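Local coordinates for segregation and condensation protein A (Pyrococcus furiosus, PDB 5XNS) that probably serves as the kleisin subunit of an SMC complex, its C-terminal domain, the part present here, being of the winged-helix type that engages an SMC ATPase head, at residues Y10-V13 against K14-E18. Numbering follows the deposited sequence.
Sequences YKVV and KKIYE
Tyr10 accepts the first of four successive i-to-i+4 bonds that make this one uninterrupted alpha-helical run, within helix 3-20 of a small domain that also holds helix 35-50 and an antiparallel sheet. Its carbonyl O receives Lys14 N at 2.9 Å (N-H...O 166°). The methylene CB of Lys14 sits 3.6 Å from that same Tyr10 O, while the rest of the lysine chain runs out fully extended. Lys11 O takes Lys15 N in turn; Lys15 CB approaches this oxygen as well, before the chain bends and carries its ammonium group away.

At Val12 the backbone bond, Ile16 N to Val12 O, is joined by apolar side-chain packing. The two side chains lie side by side and point the same way, Val12 CG1 meeting Ile16 CD1 at 3.8 Å. With Ile16 CG1 anti to its carbonyl carbon (chi1 -66°), Ile16 CG1 comes to 3.3 Å from Val12 O, and the extended chi2 carries CD1 on to the valine methyl. Ile16 also touches Ile24 of strand 24-25.

Val13 is buried: it packs on Val67 and Pro69 of strand 65-69, on Ile24 and on Leu29, which marks this side of the helix as the one facing the sheet. Tyr17, one turn on, reaches Val68 and Pro69. Its N-H bonds Val13 O less straightly than the other three (N-H...O 153°), and Tyr17 CB rests 3.3 Å from Val13 O.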
ATOM      1  N   TYR B  10     -20.224  -2.890  29.618  1.00 31.76           N
ATOM      2  CA  TYR B  10     -19.959  -4.118  30.361  1.00 34.85           C
ATOM      3  C   TYR B  10     -21.073  -4.407  31.363  1.00 34.03           C
ATOM      4  O   TYR B  10     -21.605  -5.523  31.407  1.00 31.48           O
ATOM      5  CB  TYR B  10     -18.614  -4.005  31.070  1.00 36.66           C
ATOM      6  CG  TYR B  10     -18.230  -5.207  31.897  1.00 41.31           C
ATOM      7  CD1 TYR B  10     -18.330  -6.496  31.377  1.00 41.56           C
ATOM      8  CD2 TYR B  10     -17.714  -5.051  33.184  1.00 44.61           C
ATOM      9  CE1 TYR B  10     -17.952  -7.596  32.124  1.00 45.73           C
ATOM     10  CE2 TYR B  10     -17.335  -6.143  33.938  1.00 52.48           C
ATOM     11  CZ  TYR B  10     -17.459  -7.411  33.404  1.00 52.88           C
ATOM     12  OH  TYR B  10     -17.083  -8.501  34.150  1.00 60.52           O
ATOM     13  N   LYS B  11     -21.451  -3.402  32.166  1.00 34.72           N
ATOM     14  CA  LYS B  11     -22.484  -3.605  33.188  1.00 37.84           C
ATOM     15  C   LYS B  11     -23.809  -4.007  32.552  1.00 33.93           C
ATOM     16  O   LYS B  11     -24.532  -4.864  33.079  1.00 34.08           O
ATOM     17  CB  LYS B  11     -22.668  -2.339  34.035  1.00 34.79           C
ATOM     18  CG  LYS B  11     -21.427  -1.858  34.801  1.00 41.80           C
ATOM     19  CD  LYS B  11     -21.828  -0.976  35.996  1.00 47.62           C
ATOM     20  CE  LYS B  11     -20.781   0.094  36.330  1.00 52.69           C
ATOM     21  NZ  LYS B  11     -20.913   1.329  35.478  1.00 47.73           N
ATOM     22  N   VAL B  12     -24.135  -3.405  31.406  1.00 31.15           N
ATOM     23  CA  VAL B  12     -25.335  -3.787  30.670  1.00 30.53           C
ATOM     24  C   VAL B  12     -25.268  -5.253  30.259  1.00 32.01           C
ATOM     25  O   VAL B  12     -26.236  -6.010  30.427  1.00 31.82           O
ATOM     26  CB  VAL B  12     -25.515  -2.867  29.453  1.00 32.98           C
ATOM     27  CG1 VAL B  12     -26.512  -3.479  28.475  1.00 27.32           C
ATOM     28  CG2 VAL B  12     -25.942  -1.479  29.915  1.00 31.78           C
ATOM     29  N   VAL B  13     -24.124  -5.671  29.704  1.00 31.36           N
ATOM     30  CA  VAL B  13     -23.944  -7.061  29.276  1.00 31.42           C
ATOM     31  C   VAL B  13     -24.109  -8.016  30.456  1.00 32.04           C
ATOM     32  O   VAL B  13     -24.814  -9.028  30.368  1.00 31.96           O
ATOM     33  CB  VAL B  13     -22.573  -7.237  28.599  1.00 26.19           C
ATOM     34  CG1 VAL B  13     -22.252  -8.732  28.428  1.00 30.00           C
ATOM     35  CG2 VAL B  13     -22.567  -6.532  27.233  1.00 28.86           C
ATOM     36  N   LYS B  14     -23.460  -7.699  31.577  1.00 30.76           N
ATOM     37  CA  LYS B  14     -23.519  -8.543  32.767  1.00 37.64           C
ATOM     38  C   LYS B  14     -24.941  -8.625  33.330  1.00 40.61           C
ATOM     39  O   LYS B  14     -25.434  -9.718  33.642  1.00 37.41           O
ATOM     40  CB  LYS B  14     -22.538  -8.000  33.810  1.00 39.65           C
ATOM     41  CG  LYS B  14     -22.443  -8.786  35.119  1.00 51.10           C
ATOM     42  CD  LYS B  14     -21.421  -8.138  36.054  1.00 54.20           C
ATOM     43  CE  LYS B  14     -21.415  -8.778  37.439  1.00 60.25           C
ATOM     44  NZ  LYS B  14     -20.513  -8.061  38.388  1.00 55.81           N
ATOM     45  N   LYS B  15     -25.625  -7.480  33.444  1.00 39.85           N
ATOM     46  CA  LYS B  15     -26.983  -7.482  33.984  1.00 39.35           C
ATOM     47  C   LYS B  15     -27.919  -8.313  33.113  1.00 41.95           C
ATOM     48  O   LYS B  15     -28.709  -9.120  33.619  1.00 41.69           O
ATOM     49  CB  LYS B  15     -27.504  -6.048  34.116  1.00 39.01           C
ATOM     50  CG  LYS B  15     -28.775  -5.939  34.952  1.00 44.86           C
ATOM     51  CD  LYS B  15     -28.511  -6.318  36.419  1.00 52.43           C
ATOM     52  CE  LYS B  15     -29.810  -6.469  37.219  1.00 50.17           C
ATOM     53  NZ  LYS B  15     -30.749  -5.332  36.994  1.00 58.33           N
ATOM     54  N   ILE B  16     -27.839  -8.137  31.792  1.00 36.04           N
ATOM     55  CA  ILE B  16     -28.710  -8.898  30.902  1.00 34.12           C
ATOM     56  C   ILE B  16     -28.388 -10.382  30.990  1.00 40.59           C
ATOM     57  O   ILE B  16     -29.289 -11.232  30.967  1.00 41.30           O
ATOM     58  CB  ILE B  16     -28.597  -8.386  29.457  1.00 32.63           C
ATOM     59  CG1 ILE B  16     -29.148  -6.965  29.343  1.00 34.64           C
ATOM     60  CG2 ILE B  16     -29.333  -9.329  28.493  1.00 34.91           C
ATOM     61  CD1 ILE B  16     -28.928  -6.358  27.974  1.00 29.13           C
ATOM     62  N   TYR B  17     -27.098 -10.719  31.089  1.00 38.85           N
ATOM     63  CA  TYR B  17     -26.721 -12.127  31.150  1.00 42.29           C
ATOM     64  C   TYR B  17     -27.193 -12.774  32.449  1.00 40.24           C
ATOM     65  O   TYR B  17     -27.634 -13.929  32.445  1.00 41.19           O
ATOM     66  CB  TYR B  17     -25.209 -12.289  30.997  1.00 36.66           C
ATOM     67  CG  TYR B  17     -24.808 -13.735  30.778  1.00 39.72           C
ATOM     68  CD1 TYR B  17     -25.098 -14.384  29.579  1.00 40.15           C
ATOM     69  CD2 TYR B  17     -24.166 -14.459  31.778  1.00 39.40           C
ATOM     70  CE1 TYR B  17     -24.739 -15.719  29.377  1.00 42.14           C
ATOM     71  CE2 TYR B  17     -23.806 -15.791  31.586  1.00 39.23           C
ATOM     72  CZ  TYR B  17     -24.093 -16.415  30.391  1.00 38.26           C
ATOM     73  OH  TYR B  17     -23.729 -17.734  30.204  1.00 41.67           O
ATOM     74  N   GLU B  18     -27.113 -12.046  33.569  1.00 40.70           N
ATOM     75  CA  GLU B  18     -27.626 -12.570  34.831  1.00 41.79           C
ATOM     76  C   GLU B  18     -29.113 -12.894  34.771  1.00 43.56           C
ATOM     77  O   GLU B  18     -29.585 -13.696  35.579  1.00 49.02           O
ATOM     78  CB  GLU B  18     -27.375 -11.576  35.959  1.00 43.38           C
ATOM     79  CG  GLU B  18     -25.926 -11.469  36.378  1.00 52.36           C
ATOM     80  CD  GLU B  18     -25.663 -10.238  37.230  1.00 60.58           C
ATOM     81  OE1 GLU B  18     -26.648  -9.635  37.732  1.00 59.06           O
ATOM     82  OE2 GLU B  18     -24.472  -9.873  37.389  1.00 60.09           O
TER